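PDB 2F6K: metal-dependent hydrolase, which probably catalyses the metal-dependent decarboxylation of 2-amino-3-carboxymuconate 6-semialdehyde, an intermediate of tryptophan breakdown. Local coordinates for residues L137-V140 against Y141-L144; K189-F192 against F193-Y196; F177-T180 against T181-F184; D104-K107 against T108-A112. All blocks are in the same frame, centred on the assembly; numbering follows the deposited sequence.

How the interactions relate
Three contacts lie within helices of the TIM barrel; interaction 2 is the turn from helix 171-189 into helix 192-195. Interaction 1, in helix 138-145, is the middle of a row. On one flank its centre is about 10 Å from that of interaction 4, where Glu143 CG lies 3.5 Å from Val106 CG1. On the other flank it meets interaction 2: Glu138 OE2 forms a salt bridge with Lys195 NZ at 3.2 Å, and Tyr141 CD1 packs 3.6 Å from Phe192 CE2. Interaction 2 touches interaction 3 through Phe193 CZ and Phe184 CE1, 4.0 Å apart. In interaction 3 the Thr180 side chain is about 9 Å from the manganese ion bound by His7, His9, His154 and Asp266.

Interaction 1: residues L137-V140 against Y141-L144; sequences LERV and YQEL
Tyr141 folds its ring back over the start of its own helix, onto the peptide of Leu137. Its CB lies 3.4 Å from Glu138 O. With CG beside the backbone N (chi1 -50°), the ring lies over the Leu137 carbonyl, whose O sits 3.3 Å above the ring plane and close to its centre. Along one flank CD2 approaches Glu138 CA; farther out, CZ is 3.7 Å from Leu137 CB and OH rests against the same methylene. The hydroxyl then bonds to Ser134 O, so a tyrosine suits this place: a broad apolar ring for the interior with a polar tip for a loop carbonyl. Leu137 is the N-cap residue of helix 138-145, which follows strand 120-124 and precedes strand 150-154 along the chain of the TIM barrel, and its O also accepts Tyr141 N at 3.1 Å. Val140 and Leu144, one turn apart, run side by side on a buried face, Val140 CG1 to Leu144 CD1 at 4.0 Å, while the Leu144 N-H bonds to Val140 O. Gln142, exposed and extended, passes its CG 3.2 Å from Glu138 O and lays OE1 alongside Arg139, whose guanidinium pairs with Glu102. Arg139 O receives Glu143 N. Water 1 lies within bonding distance of both Arg139 O and Glu143 OE2 (3.0 Å from the latter), though which acceptors take its protons is not settled; Glu143 OE1 forms a salt bridge with Arg147.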
# COMPACT_ATOMS: atom_id res chain seq x y z
N LEU A 137 -14.22 9.68 -14.73
CA LEU A 137 -14.00 10.11 -16.11
C LEU A 137 -15.19 9.89 -17.04
O LEU A 137 -15.01 9.83 -18.26
CB LEU A 137 -12.77 9.38 -16.67
CG LEU A 137 -11.35 9.94 -16.50
CD1 LEU A 137 -11.19 10.63 -15.18
CD2 LEU A 137 -10.34 8.81 -16.62
N GLU A 138 -16.39 9.77 -16.49
CA GLU A 138 -17.56 9.55 -17.34
C GLU A 138 -17.67 10.53 -18.50
O GLU A 138 -17.85 10.13 -19.64
CB GLU A 138 -18.85 9.61 -16.53
CG GLU A 138 -19.04 8.46 -15.57
CD GLU A 138 -20.47 8.36 -15.06
OE1 GLU A 138 -21.10 9.42 -14.84
OE2 GLU A 138 -20.95 7.21 -14.88
N ARG A 139 -17.57 11.82 -18.21
CA ARG A 139 -17.69 12.82 -19.26
C ARG A 139 -16.67 12.59 -20.37
O ARG A 139 -16.93 12.91 -21.54
CB ARG A 139 -17.55 14.23 -18.68
CG ARG A 139 -18.68 14.56 -17.70
CD ARG A 139 -18.60 15.98 -17.18
NE ARG A 139 -19.67 16.26 -16.22
CZ ARG A 139 -19.66 15.86 -14.94
NH1 ARG A 139 -18.64 15.16 -14.46
NH2 ARG A 139 -20.68 16.16 -14.15
N VAL A 140 -15.53 12.00 -20.02
CA VAL A 140 -14.49 11.72 -21.01
C VAL A 140 -14.97 10.58 -21.90
O VAL A 140 -14.77 10.61 -23.12
CB VAL A 140 -13.15 11.31 -20.36
CG1 VAL A 140 -12.12 10.97 -21.44
CG2 VAL A 140 -12.62 12.44 -19.50
N TYR A 141 -15.59 9.57 -21.30
CA TYR A 141 -16.10 8.43 -22.07
C TYR A 141 -17.19 8.89 -23.04
O TYR A 141 -17.20 8.50 -24.21
CB TYR A 141 -16.67 7.36 -21.14
CG TYR A 141 -15.76 6.96 -20.01
CD1 TYR A 141 -14.37 6.94 -20.18
CD2 TYR A 141 -16.27 6.59 -18.77
CE1 TYR A 141 -13.52 6.57 -19.15
CE2 TYR A 141 -15.43 6.20 -17.73
CZ TYR A 141 -14.05 6.20 -17.93
OH TYR A 141 -13.21 5.84 -16.90
N GLN A 142 -18.10 9.73 -22.56
CA GLN A 142 -19.19 10.24 -23.39
C GLN A 142 -18.66 10.94 -24.63
O GLN A 142 -19.14 10.71 -25.73
CB GLN A 142 -20.07 11.18 -22.58
CG GLN A 142 -20.60 10.54 -21.32
CD GLN A 142 -21.37 11.51 -20.45
OE1 GLN A 142 -21.02 12.69 -20.35
NE2 GLN A 142 -22.42 11.03 -19.80
N GLU A 143 -17.66 11.80 -24.46
CA GLU A 143 -17.08 12.50 -25.60
C GLU A 143 -16.42 11.54 -26.57
O GLU A 143 -16.40 11.79 -27.78
CB GLU A 143 -16.04 13.52 -25.12
CG GLU A 143 -16.61 14.75 -24.43
CD GLU A 143 -17.58 15.54 -25.32
OE1 GLU A 143 -17.44 15.48 -26.56
OE2 GLU A 143 -18.46 16.23 -24.77
N LEU A 144 -15.88 10.44 -26.05
CA LEU A 144 -15.22 9.45 -26.87
C LEU A 144 -16.22 8.55 -27.58
O LEU A 144 -16.02 8.19 -28.74
CB LEU A 144 -14.27 8.59 -26.02
CG LEU A 144 -12.93 9.24 -25.64
CD1 LEU A 144 -12.26 8.46 -24.51
CD2 LEU A 144 -12.04 9.29 -26.86
O HOH W 1 -19.31 14.99 -22.16

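Interaction 2: residues K189-F192 against F193-Y196; sequences KYHF and FEKY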
# COMPACT_ATOMS: atom_id res chain seq x y z
N LYS A 189 -16.91 -4.23 -14.44
CA LYS A 189 -17.65 -3.80 -13.26
C LYS A 189 -18.49 -2.54 -13.50
O LYS A 189 -19.64 -2.46 -13.05
CB LYS A 189 -16.67 -3.56 -12.12
CG LYS A 189 -17.30 -3.02 -10.83
CD LYS A 189 -16.23 -2.70 -9.79
CE LYS A 189 -16.80 -1.95 -8.59
NZ LYS A 189 -17.81 -2.77 -7.87
N TYR A 190 -17.94 -1.57 -14.22
CA TYR A 190 -18.66 -0.33 -14.48
C TYR A 190 -19.48 -0.30 -15.77
O TYR A 190 -19.91 0.76 -16.21
CB TYR A 190 -17.68 0.84 -14.43
CG TYR A 190 -17.21 1.14 -13.03
CD1 TYR A 190 -18.12 1.50 -12.03
CD2 TYR A 190 -15.85 1.03 -12.68
CE1 TYR A 190 -17.70 1.74 -10.72
CE2 TYR A 190 -15.42 1.26 -11.37
CZ TYR A 190 -16.35 1.62 -10.40
OH TYR A 190 -15.95 1.84 -9.09
N HIS A 191 -19.68 -1.47 -16.37
CA HIS A 191 -20.47 -1.60 -17.59
C HIS A 191 -19.99 -0.68 -18.71
O HIS A 191 -20.79 -0.14 -19.47
CB HIS A 191 -21.94 -1.32 -17.29
CG HIS A 191 -22.44 -2.04 -16.07
ND1 HIS A 191 -22.41 -1.47 -14.81
CD2 HIS A 191 -22.93 -3.29 -15.91
CE1 HIS A 191 -22.87 -2.34 -13.93
NE2 HIS A 191 -23.19 -3.45 -14.57
N PHE A 192 -18.68 -0.51 -18.80
CA PHE A 192 -18.09 0.36 -19.80
C PHE A 192 -18.51 0.04 -21.24
O PHE A 192 -18.97 0.91 -21.98
CB PHE A 192 -16.57 0.34 -19.67
CG PHE A 192 -15.86 1.32 -20.56
CD1 PHE A 192 -15.70 1.06 -21.92
CD2 PHE A 192 -15.39 2.52 -20.05
CE1 PHE A 192 -15.07 1.99 -22.75
CE2 PHE A 192 -14.76 3.46 -20.88
CZ PHE A 192 -14.59 3.19 -22.23
N PHE A 193 -18.36 -1.22 -21.64
CA PHE A 193 -18.69 -1.64 -23.00
C PHE A 193 -20.19 -1.58 -23.31
O PHE A 193 -20.59 -1.42 -24.47
CB PHE A 193 -18.13 -3.04 -23.22
CG PHE A 193 -16.68 -3.17 -22.82
CD1 PHE A 193 -15.67 -2.62 -23.60
CD2 PHE A 193 -16.34 -3.78 -21.62
CE1 PHE A 193 -14.34 -2.67 -23.20
CE2 PHE A 193 -15.01 -3.85 -21.20
CZ PHE A 193 -14.00 -3.29 -22.00
N GLU A 194 -20.99 -1.71 -22.27
CA GLU A 194 -22.44 -1.67 -22.37
C GLU A 194 -22.88 -0.21 -22.54
O GLU A 194 -23.73 0.10 -23.37
CB GLU A 194 -23.02 -2.27 -21.10
CG GLU A 194 -24.52 -2.47 -21.04
CD GLU A 194 -24.92 -3.21 -19.76
OE1 GLU A 194 -24.49 -4.38 -19.59
OE2 GLU A 194 -25.65 -2.64 -18.92
N LYS A 195 -22.27 0.69 -21.76
CA LYS A 195 -22.61 2.10 -21.81
C LYS A 195 -21.94 2.88 -22.96
O LYS A 195 -22.49 3.88 -23.44
CB LYS A 195 -22.27 2.78 -20.48
CG LYS A 195 -23.07 2.27 -19.28
CD LYS A 195 -23.05 3.27 -18.13
CE LYS A 195 -21.64 3.52 -17.62
NZ LYS A 195 -21.59 4.62 -16.61
N TYR A 196 -20.77 2.44 -23.38
CA TYR A 196 -20.06 3.11 -24.47
C TYR A 196 -19.69 2.11 -25.56
O TYR A 196 -18.51 1.93 -25.87
CB TYR A 196 -18.81 3.81 -23.93
CG TYR A 196 -19.08 4.61 -22.68
CD1 TYR A 196 -18.66 4.16 -21.44
CD2 TYR A 196 -19.83 5.79 -22.73
CE1 TYR A 196 -18.97 4.85 -20.27
CE2 TYR A 196 -20.16 6.49 -21.57
CZ TYR A 196 -19.73 6.02 -20.34
OH TYR A 196 -20.06 6.71 -19.20
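The ring of Phe192 stands between those of Phe193 and Tyr196 and meets each in a different role. Toward Tyr196 it offers a face: CD1 of Tyr196 points at the middle of the Phe192 ring, the planes are 60° apart and the centroids 5.2 Å apart. Toward Phe193 it offers its edge, with Phe192 CD1 poised 4.0 Å above the Phe193 plane near the rim and the planes turned by 68°. Both pairs are T-shaped. Because CG of Phe192 is anti to the backbone N (chi1 -174°), its ring extends between these neighbours. The backbone turns sharply just before the cluster. His191, with positive phi, is the C-prime residue of a Schellman motif ending helix 171-189, and it is also the N-cap of helix 192-195. Its O accepts Lys195 N at 2.9 Å and, weakly, Glu194 N; Phe192 O takes Tyr196 N at 2.7 Å. His191 and Glu194 lie side by side at the surface, but His191 NE2 and Glu194 OE2 remain 5.1 Å apart and do not touch. Lys195 lays its aliphatic chain over the turn, CG 3.3 Å from His191 O and CE 3.5 Å from Tyr190 O. The chemistry is thus divided: aromatic C-H edges, weakly positive, face pi clouds in the buried half, while the exposed half carries the Glu194 carboxylate and the Lys195 ammonium, the latter in a salt bridge with Glu138 of helix 138-145.

Interaction 3: residues F177-T180 against T181-F184; sequences FMDT and TMTF
Helix 171-189 of the TIM barrel carries Thr181 and Thr183, each of which turns its hydroxyl back onto the carbonyl four residues earlier; Thr180 OG1 makes the same bond weakly to Phe176 O. Thr181 OG1 donates to Phe177 O at 2.6 Å and Thr181 N donates to the same oxygen at 3.0 Å, the two coming from opposite faces of the carbonyl plane. Thr183 repeats the pattern on Asp179 O: OG1 at 2.8 Å lies above the plane, 35° out of it, and N arrives from the other face at 2.9 Å. Thr125 O is a second, weak partner of Thr183 OG1. In both, OG1 stands beside the backbone N (chi1 -51° and -59°), which brings it over the preceding turn. Between them the selenomethionine Met182 bends at chi3 and sets its CE 3.4 Å from Asp179 OD1. This buried carboxylate is well satisfied, bonded to Thr125, Asn126 and Tyr131, which suits an acid in the interior. On the other flank Thr181 packs against Leu210 and Val213 of helix 210-225. Such a hydroxyl bond to the carbonyl one turn back is characteristic of threonines buried within alpha helices, where it satisfies a polar group without leaving the helix.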
# COMPACT_ATOMS: atom_id res chain seq x y z
N PHE A 177 1.13 -6.49 -16.96
CA PHE A 177 0.06 -7.45 -17.18
C PHE A 177 -0.97 -7.44 -16.08
O PHE A 177 -2.17 -7.50 -16.35
CB PHE A 177 0.62 -8.86 -17.36
CG PHE A 177 1.08 -9.14 -18.76
CD1 PHE A 177 0.98 -10.42 -19.29
CD2 PHE A 177 1.60 -8.13 -19.55
CE1 PHE A 177 1.38 -10.69 -20.59
CE2 PHE A 177 2.00 -8.39 -20.86
CZ PHE A 177 1.89 -9.67 -21.38
N MSE A 178 -0.52 -7.37 -14.84
CA MSE A 178 -1.46 -7.35 -13.74
C MSE A 178 -2.34 -6.11 -13.86
O MSE A 178 -3.56 -6.18 -13.63
CB MSE A 178 -0.72 -7.35 -12.40
CG MSE A 178 0.12 -8.61 -12.18
SE MSE A 178 0.82 -8.80 -10.36
CE MSE A 178 2.01 -7.27 -10.33
N ASP A 179 -1.75 -4.99 -14.26
CA ASP A 179 -2.53 -3.76 -14.37
C ASP A 179 -3.55 -3.77 -15.50
O ASP A 179 -4.68 -3.32 -15.32
CB ASP A 179 -1.62 -2.55 -14.51
CG ASP A 179 -2.13 -1.37 -13.71
OD1 ASP A 179 -2.22 -1.48 -12.47
OD2 ASP A 179 -2.45 -0.33 -14.32
N THR A 180 -3.15 -4.28 -16.66
CA THR A 180 -4.07 -4.35 -17.79
C THR A 180 -5.23 -5.24 -17.40
O THR A 180 -6.39 -4.93 -17.69
CB THR A 180 -3.38 -4.92 -19.04
OG1 THR A 180 -2.44 -3.96 -19.54
CG2 THR A 180 -4.42 -5.22 -20.13
N THR A 181 -4.91 -6.34 -16.73
CA THR A 181 -5.92 -7.29 -16.32
C THR A 181 -6.89 -6.69 -15.31
O THR A 181 -8.11 -6.85 -15.42
CB THR A 181 -5.28 -8.55 -15.70
OG1 THR A 181 -4.26 -9.05 -16.57
CG2 THR A 181 -6.34 -9.63 -15.51
N MSE A 182 -6.35 -5.99 -14.32
CA MSE A 182 -7.21 -5.38 -13.31
C MSE A 182 -8.09 -4.31 -13.96
O MSE A 182 -9.27 -4.20 -13.64
CB MSE A 182 -6.37 -4.76 -12.19
CG MSE A 182 -5.55 -5.77 -11.39
SE MSE A 182 -4.77 -5.02 -9.75
CE MSE A 182 -3.23 -4.13 -10.51
N THR A 183 -7.52 -3.55 -14.89
CA THR A 183 -8.26 -2.50 -15.57
C THR A 183 -9.42 -3.03 -16.42
O THR A 183 -10.50 -2.45 -16.41
CB THR A 183 -7.34 -1.64 -16.45
OG1 THR A 183 -6.32 -1.05 -15.63
CG2 THR A 183 -8.13 -0.52 -17.12
N PHE A 184 -9.19 -4.12 -17.15
CA PHE A 184 -10.24 -4.70 -17.99
C PHE A 184 -11.45 -5.10 -17.13
O PHE A 184 -12.60 -4.83 -17.48
CB PHE A 184 -9.73 -5.94 -18.71
CG PHE A 184 -10.77 -6.65 -19.53
CD1 PHE A 184 -11.20 -6.11 -20.74
CD2 PHE A 184 -11.31 -7.86 -19.12
CE1 PHE A 184 -12.14 -6.77 -21.52
CE2 PHE A 184 -12.25 -8.53 -19.90
CZ PHE A 184 -12.66 -7.98 -21.10

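Interaction 4: residues D104-K107 against T108-A112; sequences DAVK and TVQQA
Backbone bonds hold Asp104-Lys107 to Thr108-Ala112. From Thr108 to Gln111 each amide reaches the carbonyl four residues back, as in any alpha helix. Val109 N meets Ala105 O at 2.9 Å, whereas Gln110 N to Val106 O is a longer 3.3 Å but nearly straight (172°). Thr108 OG1 may add a weak bond to Asp104 O, though at 3.3 Å it is not settled. Van der Waals contacts come next. Val109, with CG2 beside its own backbone N, brings that methyl 3.2 Å from Ala105 O. Gln110 starts the same way (chi1 -53°), so CG lies 3.1 Å from Val106 O and the amide carbon CD crosses toward Val106 CG1, 4.2 Å away. Polar ends find partners elsewhere: Gln111 NE2 donates to Asp116 OD2, while Lys107 NZ makes a long, weak ion pair with Glu74. The residue types follow this division, with small Ala105 and branched Val109 buried, exposed Lys107 toward solvent, and the glutamines at the border, where Gln110 NE2 is weakly bonded to Glu143 OE1. Helix 102-114 is the connection in the beta-alpha-beta unit from strand 91-95 to strand 120-124; Val109 rests on Leu144 of helix 138-145, and on the other flank Asp104 and Thr108 touch Ile70 and Asn77 of helix 66-86.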
# COMPACT_ATOMS: atom_id res chain seq x y z
N ASP A 104 -10.78 18.84 -18.20
CA ASP A 104 -9.66 19.17 -19.07
C ASP A 104 -9.46 18.08 -20.13
O ASP A 104 -9.16 18.38 -21.29
CB ASP A 104 -8.39 19.34 -18.23
CG ASP A 104 -8.50 20.50 -17.25
OD1 ASP A 104 -8.31 21.66 -17.67
OD2 ASP A 104 -8.81 20.25 -16.06
N ALA A 105 -9.63 16.83 -19.73
CA ALA A 105 -9.48 15.71 -20.64
C ALA A 105 -10.59 15.77 -21.69
O ALA A 105 -10.34 15.50 -22.87
CB ALA A 105 -9.55 14.40 -19.88
N VAL A 106 -11.80 16.12 -21.27
CA VAL A 106 -12.94 16.24 -22.17
C VAL A 106 -12.56 17.22 -23.28
O VAL A 106 -12.87 17.02 -24.45
CB VAL A 106 -14.20 16.77 -21.42
CG1 VAL A 106 -15.22 17.31 -22.41
CG2 VAL A 106 -14.82 15.65 -20.61
N LYS A 107 -11.88 18.28 -22.87
CA LYS A 107 -11.44 19.32 -23.79
C LYS A 107 -10.38 18.78 -24.76
O LYS A 107 -10.42 19.09 -25.96
CB LYS A 107 -10.88 20.50 -22.97
CG LYS A 107 -10.40 21.69 -23.78
CD LYS A 107 -8.89 21.85 -23.63
CE LYS A 107 -8.45 23.31 -23.76
NZ LYS A 107 -7.18 23.57 -23.02
N THR A 108 -9.45 17.97 -24.26
CA THR A 108 -8.40 17.41 -25.10
C THR A 108 -8.95 16.44 -26.13
O THR A 108 -8.45 16.37 -27.26
CB THR A 108 -7.32 16.70 -24.27
OG1 THR A 108 -6.69 17.65 -23.39
CG2 THR A 108 -6.26 16.10 -25.18
N VAL A 109 -9.98 15.68 -25.74
CA VAL A 109 -10.61 14.72 -26.64
C VAL A 109 -11.25 15.45 -27.84
O VAL A 109 -10.97 15.11 -28.99
CB VAL A 109 -11.70 13.89 -25.92
CG1 VAL A 109 -12.42 12.99 -26.92
CG2 VAL A 109 -11.06 13.06 -24.82
N GLN A 110 -12.08 16.44 -27.56
CA GLN A 110 -12.76 17.20 -28.61
C GLN A 110 -11.75 17.83 -29.56
O GLN A 110 -11.85 17.69 -30.78
CB GLN A 110 -13.62 18.32 -27.99
CG GLN A 110 -14.59 17.83 -26.92
CD GLN A 110 -15.32 18.96 -26.23
OE1 GLN A 110 -14.72 19.95 -25.82
NE2 GLN A 110 -16.63 18.80 -26.08
N GLN A 111 -10.78 18.52 -29.00
CA GLN A 111 -9.77 19.17 -29.80
C GLN A 111 -8.92 18.20 -30.62
O GLN A 111 -8.75 18.37 -31.83
CB GLN A 111 -8.87 19.99 -28.87
CG GLN A 111 -7.85 20.83 -29.57
CD GLN A 111 -6.81 21.36 -28.61
OE1 GLN A 111 -7.14 21.79 -27.49
NE2 GLN A 111 -5.55 21.34 -29.03
N ALA A 112 -8.40 17.17 -29.96
CA ALA A 112 -7.54 16.17 -30.60
C ALA A 112 -8.22 15.48 -31.78
O ALA A 112 -7.64 15.36 -32.87
CB ALA A 112 -7.11 15.11 -29.58